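Local atomic coordinates of cytosolic phospholipase A2 delta (Homo sapiens, PDB entry 5IZ5), a protein that hydrolyses glycerophospholipids at the sn-2 position in a calcium-dependent manner, with a preference for linoleic acid there. Residues T359-S367 with D651-S659; P462-N470 with K482-Y490. The protein carries 3 engineered substitutions. All coordinates share one frame; numbering follows the deposited sequence.

Both contacts lie in the catalytic domain and reach the same mixed beta-sheet. Their centres are about 9 Å apart. Contact 1 brings the nucleophile Ser365 to Asp651, the probable proton acceptor. Contact 2 is the neighbouring beta hairpin of strands 463-471 and 482-487. Strand 463-471 runs parallel to strand 360-363 of contact 1, and the two are joined by probable hydrogen bonds, among them Phe361 O to Leu465 N at 2.7 Å. Leu467 CD2 also packs against Ser659 O, 3.2 Å away. The hairpin therefore runs beside the active site: the side chain of Ser468 is about 7 Å from that of Asp651, and the side chain of Leu467 about 9 Å from that of Ser365.

Contact 1 of 2, residues T359-S367 with D651-S659; sequences TYFSGISGS and DAAYFINTS
Ser365 and Asp651 meet directly through their side chains. Ser365 OG donates a hydrogen bond to Asp651 OD2 at 2.6 Å, on the syn lone pair of that oxygen. Asp651 CG lies anti to the backbone N (chi1 -177°), which swings the carboxylate over to the serine. The other oxygen, OD1, takes the N-H of Ala653 at 2.7 Å from above the carboxylate plane, an Asx turn that helps fix the rotation of the group. An alanine in place of Asp651 removes both oxygens, which would probably leave the Ser365 hydroxyl free to turn and the N-H of Ala653 without its acceptor.

A water bridges the two backbones. It accepts from Ala652 N at 3.0 Å and, weakly, from Ser365 N.

Next to the polar pair sits Ile364. Its CG2 packs on Ala652 CB at 3.8 Å. Its CD1 lies 3.5 Å from Asn657 OD1, an oxygen that accepts from the backbone N of Gly333. Earlier in the chain, on strand 360-363, Ser362 OG lies 2.8 Å from Ser659 OG. Ser659 OG is also bonded to Ala331 O, so this end of the loop is tied to strand 327-331 as well. Asn533 OD1 accepts from Asp651 N, at the start of the loop.

Ser365 stands at the second position of a type II' turn from Ile364 to Ser367, with a positive phi of 51°. Strand 360-363 runs into this turn, and helix 367-375 follows it. This strand-turn-helix is the nucleophile elbow of the alpha/beta hydrolases. The Ser-Asp pair matches the catalytic dyad of the cPLA2 and patatin families; by similarity to these enzymes, Asp651 probably serves as the proton acceptor.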
ATOM      1  N   THR B 359       9.643   5.252 -21.325  1.00 39.82           N
ATOM      2  CA  THR B 359       9.579   6.207 -20.218  1.00 42.07           C
ATOM      3  C   THR B 359       9.287   5.519 -18.878  1.00 42.27           C
ATOM      4  O   THR B 359       9.959   5.793 -17.879  1.00 42.13           O
ATOM      5  CB  THR B 359       8.530   7.305 -20.488  1.00 43.34           C
ATOM      6  OG1 THR B 359       8.958   8.098 -21.600  1.00 43.55           O
ATOM      7  CG2 THR B 359       8.350   8.220 -19.276  1.00 44.55           C
ATOM      8  N   TYR B 360       8.300   4.623 -18.868  1.00 41.40           N
ATOM      9  CA  TYR B 360       7.846   3.969 -17.638  1.00 39.19           C
ATOM     10  C   TYR B 360       8.032   2.456 -17.672  1.00 40.38           C
ATOM     11  O   TYR B 360       7.907   1.824 -18.720  1.00 42.31           O
ATOM     12  CB  TYR B 360       6.377   4.275 -17.407  1.00 39.11           C
ATOM     13  CG  TYR B 360       6.076   5.720 -17.082  1.00 37.43           C
ATOM     14  CD1 TYR B 360       6.551   6.301 -15.915  1.00 37.22           C
ATOM     15  CD2 TYR B 360       5.290   6.494 -17.928  1.00 37.10           C
ATOM     16  CE1 TYR B 360       6.267   7.620 -15.603  1.00 37.80           C
ATOM     17  CE2 TYR B 360       4.995   7.812 -17.626  1.00 36.83           C
ATOM     18  CZ  TYR B 360       5.487   8.373 -16.465  1.00 37.12           C
ATOM     19  OH  TYR B 360       5.189   9.677 -16.142  1.00 37.36           O
ATOM     20  N   PHE B 361       8.310   1.877 -16.508  1.00 39.35           N
ATOM     21  CA  PHE B 361       8.573   0.443 -16.386  1.00 38.48           C
ATOM     22  C   PHE B 361       7.889  -0.046 -15.104  1.00 39.08           C
ATOM     23  O   PHE B 361       8.391   0.179 -14.004  1.00 37.24           O
ATOM     24  CB  PHE B 361      10.095   0.224 -16.389  1.00 37.63           C
ATOM     25  CG  PHE B 361      10.544  -1.219 -16.316  1.00 37.38           C
ATOM     26  CD1 PHE B 361       9.651  -2.288 -16.361  1.00 37.63           C
ATOM     27  CD2 PHE B 361      11.900  -1.503 -16.217  1.00 36.29           C
ATOM     28  CE1 PHE B 361      10.110  -3.595 -16.282  1.00 36.16           C
ATOM     29  CE2 PHE B 361      12.362  -2.804 -16.148  1.00 36.74           C
ATOM     30  CZ  PHE B 361      11.464  -3.854 -16.180  1.00 36.31           C
ATOM     31  N   SER B 362       6.723  -0.679 -15.258  1.00 38.39           N
ATOM     32  CA  SER B 362       5.940  -1.175 -14.123  1.00 39.25           C
ATOM     33  C   SER B 362       6.006  -2.696 -14.003  1.00 39.34           C
ATOM     34  O   SER B 362       6.131  -3.420 -15.006  1.00 37.89           O
ATOM     35  CB  SER B 362       4.477  -0.732 -14.212  1.00 40.80           C
ATOM     36  OG  SER B 362       3.775  -1.460 -15.202  1.00 41.61           O
ATOM     37  N   GLY B 363       5.919  -3.171 -12.764  1.00 37.65           N
ATOM     38  CA  GLY B 363       5.965  -4.599 -12.482  1.00 37.84           C
ATOM     39  C   GLY B 363       5.365  -4.966 -11.136  1.00 39.04           C
ATOM     40  O   GLY B 363       5.181  -4.105 -10.253  1.00 36.94           O
ATOM     41  N   ILE B 364       5.052  -6.254 -11.006  1.00 37.83           N
ATOM     42  CA  ILE B 364       4.553  -6.848  -9.763  1.00 38.12           C
ATOM     43  C   ILE B 364       5.238  -8.186  -9.533  1.00 37.73           C
ATOM     44  O   ILE B 364       5.799  -8.776 -10.469  1.00 38.70           O
ATOM     45  CB  ILE B 364       3.033  -7.099  -9.811  1.00 38.09           C
ATOM     46  CG1 ILE B 364       2.651  -7.869 -11.088  1.00 39.13           C
ATOM     47  CG2 ILE B 364       2.277  -5.781  -9.742  1.00 38.38           C
ATOM     48  CD1 ILE B 364       1.268  -8.477 -11.045  1.00 39.16           C
ATOM     49  N   SER B 365       5.200  -8.646  -8.284  1.00 38.53           N
ATOM     50  CA  SER B 365       5.665  -9.983  -7.908  1.00 38.77           C
ATOM     51  C   SER B 365       7.088 -10.292  -8.436  1.00 38.80           C
ATOM     52  O   SER B 365       7.968  -9.453  -8.264  1.00 39.92           O
ATOM     53  CB  SER B 365       4.639 -11.035  -8.314  1.00 40.28           C
ATOM     54  OG  SER B 365       4.653 -12.096  -7.352  1.00 40.13           O
ATOM     55  N   GLY B 366       7.325 -11.457  -9.061  1.00 37.03           N
ATOM     56  CA  GLY B 366       8.659 -11.844  -9.557  1.00 36.90           C
ATOM     57  C   GLY B 366       9.336 -10.879 -10.518  1.00 36.41           C
ATOM     58  O   GLY B 366      10.570 -10.845 -10.600  1.00 37.38           O
ATOM     59  N   SER B 367       8.544 -10.107 -11.257  1.00 36.80           N
ATOM     60  CA  SER B 367       9.093  -9.077 -12.146  1.00 39.05           C
ATOM     61  C   SER B 367       9.873  -8.003 -11.390  1.00 38.78           C
ATOM     62  O   SER B 367      10.841  -7.454 -11.932  1.00 38.25           O
ATOM     63  CB  SER B 367       7.985  -8.405 -12.953  1.00 38.82           C
ATOM     64  OG  SER B 367       7.524  -9.275 -13.963  1.00 43.28           O
ATOM     65  N   ASP B 651       0.870  -8.911  -2.224  1.00 38.89           N
ATOM     66  CA  ASP B 651       1.245  -9.130  -3.631  1.00 38.84           C
ATOM     67  C   ASP B 651       0.005  -8.982  -4.519  1.00 40.49           C
ATOM     68  O   ASP B 651      -1.035  -9.528  -4.183  1.00 39.37           O
ATOM     69  CB  ASP B 651       1.846 -10.542  -3.711  1.00 37.94           C
ATOM     70  CG  ASP B 651       2.364 -10.911  -5.081  1.00 37.16           C
ATOM     71  OD1 ASP B 651       1.856 -10.382  -6.088  1.00 35.99           O
ATOM     72  OD2 ASP B 651       3.278 -11.767  -5.139  1.00 34.95           O
ATOM     73  N   ALA B 652       0.103  -8.235  -5.626  1.00 42.29           N
ATOM     74  CA  ALA B 652      -1.026  -8.095  -6.579  1.00 44.17           C
ATOM     75  C   ALA B 652      -1.544  -9.440  -7.099  1.00 45.38           C
ATOM     76  O   ALA B 652      -2.724  -9.577  -7.424  1.00 47.57           O
ATOM     77  CB  ALA B 652      -0.631  -7.215  -7.756  1.00 44.19           C
ATOM     78  N   ALA B 653      -0.654 -10.426  -7.168  1.00 47.02           N
ATOM     79  CA  ALA B 653      -1.012 -11.776  -7.596  1.00 50.55           C
ATOM     80  C   ALA B 653      -2.100 -12.453  -6.737  1.00 54.39           C
ATOM     81  O   ALA B 653      -2.665 -13.452  -7.164  1.00 60.24           O
ATOM     82  CB  ALA B 653       0.237 -12.647  -7.655  1.00 49.87           C
ATOM     83  N   TYR B 654      -2.385 -11.935  -5.540  1.00 55.81           N
ATOM     84  CA  TYR B 654      -3.531 -12.422  -4.744  1.00 58.22           C
ATOM     85  C   TYR B 654      -4.887 -12.066  -5.356  1.00 61.91           C
ATOM     86  O   TYR B 654      -5.899 -12.698  -5.043  1.00 62.70           O
ATOM     87  CB  TYR B 654      -3.515 -11.861  -3.319  1.00 57.19           C
ATOM     88  CG  TYR B 654      -2.534 -12.517  -2.378  1.00 57.43           C
ATOM     89  CD1 TYR B 654      -1.211 -12.123  -2.345  1.00 56.89           C
ATOM     90  CD2 TYR B 654      -2.938 -13.523  -1.505  1.00 59.47           C
ATOM     91  CE1 TYR B 654      -0.311 -12.712  -1.475  1.00 59.44           C
ATOM     92  CE2 TYR B 654      -2.042 -14.119  -0.630  1.00 60.05           C
ATOM     93  CZ  TYR B 654      -0.725 -13.707  -0.616  1.00 60.10           C
ATOM     94  OH  TYR B 654       0.193 -14.287   0.240  1.00 58.71           O
ATOM     95  N   PHE B 655      -4.909 -11.026  -6.184  1.00 64.71           N
ATOM     96  CA  PHE B 655      -6.150 -10.529  -6.779  1.00 67.66           C
ATOM     97  C   PHE B 655      -6.115 -10.506  -8.306  1.00 68.21           C
ATOM     98  O   PHE B 655      -6.882 -11.221  -8.940  1.00 68.80           O
ATOM     99  CB  PHE B 655      -6.492  -9.148  -6.226  1.00 71.39           C
ATOM    100  CG  PHE B 655      -6.886  -9.171  -4.777  1.00 77.61           C
ATOM    101  CD1 PHE B 655      -5.915  -9.272  -3.792  1.00 80.12           C
ATOM    102  CD2 PHE B 655      -8.226  -9.106  -4.395  1.00 79.93           C
ATOM    103  CE1 PHE B 655      -6.261  -9.299  -2.452  1.00 81.53           C
ATOM    104  CE2 PHE B 655      -8.579  -9.127  -3.054  1.00 81.49           C
ATOM    105  CZ  PHE B 655      -7.595  -9.225  -2.082  1.00 81.99           C
ATOM    106  N   ILE B 656      -5.247  -9.676  -8.889  1.00 66.24           N
ATOM    107  CA  ILE B 656      -5.166  -9.532 -10.355  1.00 64.55           C
ATOM    108  C   ILE B 656      -3.735  -9.401 -10.851  1.00 61.48           C
ATOM    109  O   ILE B 656      -2.997  -8.519 -10.399  1.00 60.35           O
ATOM    110  CB  ILE B 656      -5.908  -8.283 -10.872  1.00 67.25           C
ATOM    111  CG1 ILE B 656      -7.372  -8.288 -10.419  1.00 69.53           C
ATOM    112  CG2 ILE B 656      -5.822  -8.238 -12.393  1.00 65.55           C
ATOM    113  CD1 ILE B 656      -8.159  -7.053 -10.817  1.00 71.62           C
ATOM    114  N   ASN B 657      -3.391 -10.213 -11.850  1.00 56.78           N
ATOM    115  CA  ASN B 657      -2.009 -10.376 -12.284  1.00 57.60           C
ATOM    116  C   ASN B 657      -1.564  -9.321 -13.297  1.00 55.58           C
ATOM    117  O   ASN B 657      -1.103  -9.658 -14.394  1.00 56.46           O
ATOM    118  CB  ASN B 657      -1.820 -11.786 -12.855  1.00 56.03           C
ATOM    119  CG  ASN B 657      -0.364 -12.147 -13.076  1.00 58.35           C
ATOM    120  OD1 ASN B 657       0.534 -11.638 -12.404  1.00 60.20           O
ATOM    121  ND2 ASN B 657      -0.121 -13.045 -14.023  1.00 61.91           N
ATOM    122  N   THR B 658      -1.658  -8.051 -12.896  1.00 54.74           N
ATOM    123  CA  THR B 658      -1.290  -6.926 -13.752  1.00 53.39           C
ATOM    124  C   THR B 658      -0.601  -5.803 -12.969  1.00 50.43           C
ATOM    125  O   THR B 658      -0.892  -5.576 -11.788  1.00 49.43           O
ATOM    126  CB  THR B 658      -2.526  -6.331 -14.451  1.00 55.30           C
ATOM    127  OG1 THR B 658      -2.110  -5.335 -15.392  1.00 59.24           O
ATOM    128  CG2 THR B 658      -3.506  -5.696 -13.439  1.00 54.65           C
ATOM    129  N   SER B 659       0.316  -5.109 -13.639  1.00 45.96           N
ATOM    130  CA  SER B 659       0.947  -3.914 -13.082  1.00 44.66           C
ATOM    131  C   SER B 659       0.378  -2.642 -13.717  1.00 44.95           C
ATOM    132  O   SER B 659       0.947  -1.567 -13.575  1.00 47.04           O
ATOM    133  CB  SER B 659       2.472  -3.989 -13.245  1.00 43.35           C
ATOM    134  OG  SER B 659       2.858  -3.994 -14.599  1.00 41.35           O
TER
HETATM  135  O   HOH W   1       2.905  -7.231  -6.238  1.00 35.89           O

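Contact 2 of 2, residues P462-N470 with K482-Y490; sequences PLPLYLSLN and KEWVEFSPY
Lys482 CA approaches Asn470 O at 3.4 Å, a CA-H...O contact near the turn end of a beta hairpin. Its antiparallel strands, 463-471 and 482-487, belong to the central sheet of the catalytic domain. Glu483 pairs with Asn470 through two backbone hydrogen bonds. Its OE2 also takes Asn470 ND2 at 3.1 Å, in the amide plane, and the N-H points almost straight at it (169°). Asn470 OD1 accepts from Cys648 N. Glu483 OE1 has outside partners, Lys496 and Tyr497. Trp484 projects from the other face, alongside Leu469. The methyl CD2 of Leu469 sits over the centre of the six-membered ring, 3.4 Å from its centroid, as a CH-pi contact. Leu469 CG, anti to the carbonyl carbon (chi1 -73°), carries CD2 there. Tyr693 takes the indole N-H. Val485 makes two backbone bonds to Ser468, whose OG adds a weak one to Val485 O. On the face with Trp484, Glu486 CB touches Leu467 CD1 at 3.6 Å, while its carboxylate is hydrogen-bonded to Ser662 OG and forms salt bridges to Arg665 and Arg668. Phe487 and Tyr466 close the ladder with two backbone bonds. The Phe487 ring turns its edge to Ser468 OG, 3.4 Å from CE2. Beyond the strand, Ser488 OG accepts from Tyr490 N in an ST turn. Pro489 CG packs on Pro464 CG at 3.7 Å. Last, Tyr490 CE2 meets Leu463 CD1 at 3.8 Å.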
ATOM      1  N   PRO B 462      14.338   4.146 -17.647  1.00 38.11           N
ATOM      2  CA  PRO B 462      12.916   4.437 -17.399  1.00 37.90           C
ATOM      3  C   PRO B 462      12.606   4.544 -15.900  1.00 36.71           C
ATOM      4  O   PRO B 462      13.360   4.020 -15.080  1.00 35.64           O
ATOM      5  CB  PRO B 462      12.185   3.228 -18.004  1.00 38.52           C
ATOM      6  CG  PRO B 462      13.207   2.472 -18.788  1.00 38.67           C
ATOM      7  CD  PRO B 462      14.536   2.790 -18.179  1.00 37.88           C
ATOM      8  N   LEU B 463      11.516   5.218 -15.552  1.00 37.29           N
ATOM      9  CA  LEU B 463      11.060   5.276 -14.159  1.00 39.86           C
ATOM     10  C   LEU B 463      10.430   3.926 -13.776  1.00 39.87           C
ATOM     11  O   LEU B 463       9.462   3.503 -14.411  1.00 39.42           O
ATOM     12  CB  LEU B 463      10.031   6.390 -13.960  1.00 39.99           C
ATOM     13  CG  LEU B 463       9.461   6.505 -12.537  1.00 44.01           C
ATOM     14  CD1 LEU B 463      10.477   7.124 -11.597  1.00 46.18           C
ATOM     15  CD2 LEU B 463       8.189   7.323 -12.515  1.00 45.69           C
ATOM     16  N   PRO B 464      10.969   3.255 -12.742  1.00 37.77           N
ATOM     17  CA  PRO B 464      10.419   1.976 -12.307  1.00 37.69           C
ATOM     18  C   PRO B 464       9.256   2.145 -11.330  1.00 37.67           C
ATOM     19  O   PRO B 464       9.337   2.942 -10.393  1.00 38.97           O
ATOM     20  CB  PRO B 464      11.605   1.312 -11.621  1.00 37.75           C
ATOM     21  CG  PRO B 464      12.373   2.444 -11.048  1.00 37.10           C
ATOM     22  CD  PRO B 464      12.141   3.636 -11.940  1.00 38.22           C
ATOM     23  N   LEU B 465       8.184   1.394 -11.559  1.00 37.69           N
ATOM     24  CA  LEU B 465       6.979   1.460 -10.737  1.00 36.19           C
ATOM     25  C   LEU B 465       6.626   0.061 -10.224  1.00 37.90           C
ATOM     26  O   LEU B 465       6.345  -0.850 -11.008  1.00 37.83           O
ATOM     27  CB  LEU B 465       5.827   2.043 -11.553  1.00 36.88           C
ATOM     28  CG  LEU B 465       6.048   3.501 -11.998  1.00 36.79           C
ATOM     29  CD1 LEU B 465       5.204   3.859 -13.211  1.00 36.69           C
ATOM     30  CD2 LEU B 465       5.776   4.467 -10.853  1.00 36.01           C
ATOM     31  N   TYR B 466       6.661  -0.108  -8.906  1.00 36.77           N
ATOM     32  CA  TYR B 466       6.394  -1.392  -8.278  1.00 35.73           C
ATOM     33  C   TYR B 466       5.043  -1.296  -7.568  1.00 37.43           C
ATOM     34  O   TYR B 466       4.775  -0.301  -6.878  1.00 37.73           O
ATOM     35  CB  TYR B 466       7.477  -1.735  -7.255  1.00 35.74           C
ATOM     36  CG  TYR B 466       8.931  -1.564  -7.694  1.00 35.44           C
ATOM     37  CD1 TYR B 466       9.722  -2.668  -8.000  1.00 35.21           C
ATOM     38  CD2 TYR B 466       9.527  -0.305  -7.742  1.00 36.13           C
ATOM     39  CE1 TYR B 466      11.055  -2.532  -8.368  1.00 36.78           C
ATOM     40  CE2 TYR B 466      10.863  -0.156  -8.116  1.00 36.84           C
ATOM     41  CZ  TYR B 466      11.624  -1.271  -8.424  1.00 36.50           C
ATOM     42  OH  TYR B 466      12.954  -1.148  -8.784  1.00 35.55           O
ATOM     43  N   LEU B 467       4.197  -2.318  -7.721  1.00 37.95           N
ATOM     44  CA  LEU B 467       2.830  -2.259  -7.162  1.00 40.28           C
ATOM     45  C   LEU B 467       2.551  -3.290  -6.070  1.00 38.11           C
ATOM     46  O   LEU B 467       3.087  -4.406  -6.080  1.00 35.91           O
ATOM     47  CB  LEU B 467       1.772  -2.420  -8.259  1.00 43.45           C
ATOM     48  CG  LEU B 467       0.952  -1.250  -8.821  1.00 46.20           C
ATOM     49  CD1 LEU B 467       1.387   0.131  -8.368  1.00 49.22           C
ATOM     50  CD2 LEU B 467       0.938  -1.331 -10.337  1.00 47.86           C
ATOM     51  N   SER B 468       1.700  -2.880  -5.130  1.00 38.06           N
ATOM     52  CA  SER B 468       1.127  -3.765  -4.134  1.00 39.04           C
ATOM     53  C   SER B 468      -0.295  -3.333  -3.802  1.00 38.92           C
ATOM     54  O   SER B 468      -0.698  -2.224  -4.111  1.00 40.37           O
ATOM     55  CB  SER B 468       1.965  -3.709  -2.867  1.00 40.17           C
ATOM     56  OG  SER B 468       1.795  -2.451  -2.247  1.00 41.73           O
ATOM     57  N   LEU B 469      -1.045  -4.210  -3.146  1.00 39.93           N
ATOM     58  CA  LEU B 469      -2.414  -3.919  -2.705  1.00 40.47           C
ATOM     59  C   LEU B 469      -2.466  -3.794  -1.197  1.00 38.90           C
ATOM     60  O   LEU B 469      -1.916  -4.644  -0.503  1.00 38.53           O
ATOM     61  CB  LEU B 469      -3.357  -5.058  -3.126  1.00 42.71           C
ATOM     62  CG  LEU B 469      -3.728  -5.160  -4.620  1.00 44.47           C
ATOM     63  CD1 LEU B 469      -4.504  -6.435  -4.927  1.00 46.12           C
ATOM     64  CD2 LEU B 469      -4.521  -3.939  -5.064  1.00 43.97           C
ATOM     65  N   ASN B 470      -3.118  -2.743  -0.700  1.00 37.35           N
ATOM     66  CA  ASN B 470      -3.463  -2.646   0.711  1.00 37.98           C
ATOM     67  C   ASN B 470      -4.815  -3.294   0.949  1.00 39.66           C
ATOM     68  O   ASN B 470      -5.793  -2.993   0.267  1.00 38.18           O
ATOM     69  CB  ASN B 470      -3.524  -1.205   1.210  1.00 36.18           C
ATOM     70  CG  ASN B 470      -3.756  -1.128   2.713  1.00 33.93           C
ATOM     71  OD1 ASN B 470      -3.028  -1.739   3.486  1.00 32.74           O
ATOM     72  ND2 ASN B 470      -4.772  -0.384   3.129  1.00 34.14           N
ATOM     73  N   LYS B 482      -9.697  -3.481  -1.524  1.00 53.71           N
ATOM     74  CA  LYS B 482      -8.314  -3.483  -1.992  1.00 52.12           C
ATOM     75  C   LYS B 482      -7.954  -2.154  -2.631  1.00 47.43           C
ATOM     76  O   LYS B 482      -8.685  -1.649  -3.471  1.00 46.75           O
ATOM     77  CB  LYS B 482      -8.102  -4.633  -2.989  1.00 55.83           C
ATOM     78  CG  LYS B 482      -9.075  -4.639  -4.149  1.00 61.32           C
ATOM     79  CD  LYS B 482      -8.832  -5.861  -5.012  1.00 67.27           C
ATOM     80  CE  LYS B 482      -9.221  -5.632  -6.465  1.00 71.04           C
ATOM     81  NZ  LYS B 482      -8.307  -6.379  -7.378  1.00 73.51           N
ATOM     82  N   GLU B 483      -6.816  -1.611  -2.211  1.00 43.11           N
ATOM     83  CA  GLU B 483      -6.323  -0.298  -2.618  1.00 40.50           C
ATOM     84  C   GLU B 483      -4.917  -0.423  -3.181  1.00 37.86           C
ATOM     85  O   GLU B 483      -4.041  -1.029  -2.559  1.00 35.53           O
ATOM     86  CB  GLU B 483      -6.307   0.648  -1.414  1.00 40.03           C
ATOM     87  CG  GLU B 483      -7.666   0.770  -0.745  1.00 40.99           C
ATOM     88  CD  GLU B 483      -7.621   1.541   0.559  1.00 39.27           C
ATOM     89  OE1 GLU B 483      -8.483   2.416   0.741  1.00 39.75           O
ATOM     90  OE2 GLU B 483      -6.739   1.262   1.402  1.00 39.16           O
ATOM     91  N   TRP B 484      -4.700   0.158  -4.355  1.00 37.03           N
ATOM     92  CA  TRP B 484      -3.395   0.081  -5.001  1.00 38.04           C
ATOM     93  C   TRP B 484      -2.417   1.031  -4.319  1.00 35.43           C
ATOM     94  O   TRP B 484      -2.716   2.213  -4.136  1.00 34.21           O
ATOM     95  CB  TRP B 484      -3.500   0.387  -6.499  1.00 38.73           C
ATOM     96  CG  TRP B 484      -4.286  -0.659  -7.245  1.00 40.67           C
ATOM     97  CD1 TRP B 484      -5.606  -0.607  -7.580  1.00 41.46           C
ATOM     98  CD2 TRP B 484      -3.800  -1.920  -7.719  1.00 40.67           C
ATOM     99  NE1 TRP B 484      -5.970  -1.759  -8.239  1.00 42.95           N
ATOM    100  CE2 TRP B 484      -4.880  -2.582  -8.339  1.00 41.94           C
ATOM    101  CE3 TRP B 484      -2.559  -2.554  -7.681  1.00 42.71           C
ATOM    102  CZ2 TRP B 484      -4.752  -3.854  -8.920  1.00 42.59           C
ATOM    103  CZ3 TRP B 484      -2.428  -3.818  -8.259  1.00 44.72           C
ATOM    104  CH2 TRP B 484      -3.518  -4.453  -8.874  1.00 42.46           C
ATOM    105  N   VAL B 485      -1.274   0.485  -3.919  1.00 34.71           N
ATOM    106  CA  VAL B 485      -0.169   1.260  -3.388  1.00 35.74           C
ATOM    107  C   VAL B 485       1.013   1.141  -4.352  1.00 34.24           C
ATOM    108  O   VAL B 485       1.586   0.071  -4.561  1.00 33.31           O
ATOM    109  CB  VAL B 485       0.249   0.797  -1.978  1.00 36.11           C
ATOM    110  CG1 VAL B 485       1.436   1.612  -1.490  1.00 36.83           C
ATOM    111  CG2 VAL B 485      -0.916   0.930  -1.005  1.00 36.26           C
ATOM    112  N   GLU B 486       1.381   2.277  -4.915  1.00 35.22           N
ATOM    113  CA  GLU B 486       2.448   2.356  -5.904  1.00 37.50           C
ATOM    114  C   GLU B 486       3.768   2.750  -5.252  1.00 36.30           C
ATOM    115  O   GLU B 486       3.786   3.648  -4.403  1.00 36.92           O
ATOM    116  CB  GLU B 486       2.031   3.392  -6.942  1.00 39.59           C
ATOM    117  CG  GLU B 486       3.127   3.883  -7.859  1.00 42.67           C
ATOM    118  CD  GLU B 486       2.585   4.918  -8.821  1.00 44.81           C
ATOM    119  OE1 GLU B 486       1.923   4.512  -9.802  1.00 44.82           O
ATOM    120  OE2 GLU B 486       2.806   6.131  -8.581  1.00 43.84           O
ATOM    121  N   PHE B 487       4.858   2.089  -5.658  1.00 35.57           N
ATOM    122  CA  PHE B 487       6.210   2.423  -5.199  1.00 37.14           C
ATOM    123  C   PHE B 487       7.074   2.889  -6.373  1.00 37.97           C
ATOM    124  O   PHE B 487       7.114   2.234  -7.421  1.00 36.23           O
ATOM    125  CB  PHE B 487       6.914   1.202  -4.590  1.00 37.95           C
ATOM    126  CG  PHE B 487       6.280   0.686  -3.329  1.00 37.60           C
ATOM    127  CD1 PHE B 487       6.960   0.757  -2.121  1.00 38.31           C
ATOM    128  CD2 PHE B 487       5.009   0.112  -3.346  1.00 38.42           C
ATOM    129  CE1 PHE B 487       6.387   0.271  -0.953  1.00 38.57           C
ATOM    130  CE2 PHE B 487       4.428  -0.378  -2.179  1.00 38.44           C
ATOM    131  CZ  PHE B 487       5.115  -0.297  -0.983  1.00 38.71           C
ATOM    132  N   SER B 488       7.781   4.003  -6.183  1.00 36.83           N
ATOM    133  CA  SER B 488       8.826   4.434  -7.118  1.00 36.53           C
ATOM    134  C   SER B 488      10.004   5.005  -6.329  1.00 35.38           C
ATOM    135  O   SER B 488       9.881   5.238  -5.125  1.00 34.79           O
ATOM    136  CB  SER B 488       8.290   5.491  -8.087  1.00 36.37           C
ATOM    137  OG  SER B 488       8.447   6.797  -7.562  1.00 35.74           O
ATOM    138  N   PRO B 489      11.145   5.249  -7.003  1.00 35.76           N
ATOM    139  CA  PRO B 489      12.275   5.873  -6.311  1.00 35.21           C
ATOM    140  C   PRO B 489      11.986   7.278  -5.779  1.00 33.31           C
ATOM    141  O   PRO B 489      12.689   7.736  -4.879  1.00 34.83           O
ATOM    142  CB  PRO B 489      13.364   5.926  -7.389  1.00 36.67           C
ATOM    143  CG  PRO B 489      12.980   4.869  -8.370  1.00 36.91           C
ATOM    144  CD  PRO B 489      11.486   4.921  -8.397  1.00 36.28           C
ATOM    145  N   TYR B 490      10.970   7.945  -6.322  1.00 33.02           N
ATOM    146  CA  TYR B 490      10.574   9.275  -5.868  1.00 34.98           C
ATOM    147  C   TYR B 490       9.474   9.273  -4.811  1.00 36.95           C
ATOM    148  O   TYR B 490       9.507  10.097  -3.896  1.00 36.51           O
ATOM    149  CB  TYR B 490      10.130  10.146  -7.054  1.00 35.66           C
ATOM    150  CG  TYR B 490      11.206  10.365  -8.093  1.00 36.55           C
ATOM    151  CD1 TYR B 490      12.486  10.772  -7.725  1.00 36.83           C
ATOM    152  CD2 TYR B 490      10.941  10.182  -9.448  1.00 36.66           C
ATOM    153  CE1 TYR B 490      13.469  10.980  -8.672  1.00 37.77           C
ATOM    154  CE2 TYR B 490      11.926  10.378 -10.402  1.00 37.06           C
ATOM    155  CZ  TYR B 490      13.185  10.779 -10.009  1.00 37.12           C
ATOM    156  OH  TYR B 490      14.165  10.983 -10.943  1.00 37.68           O
TER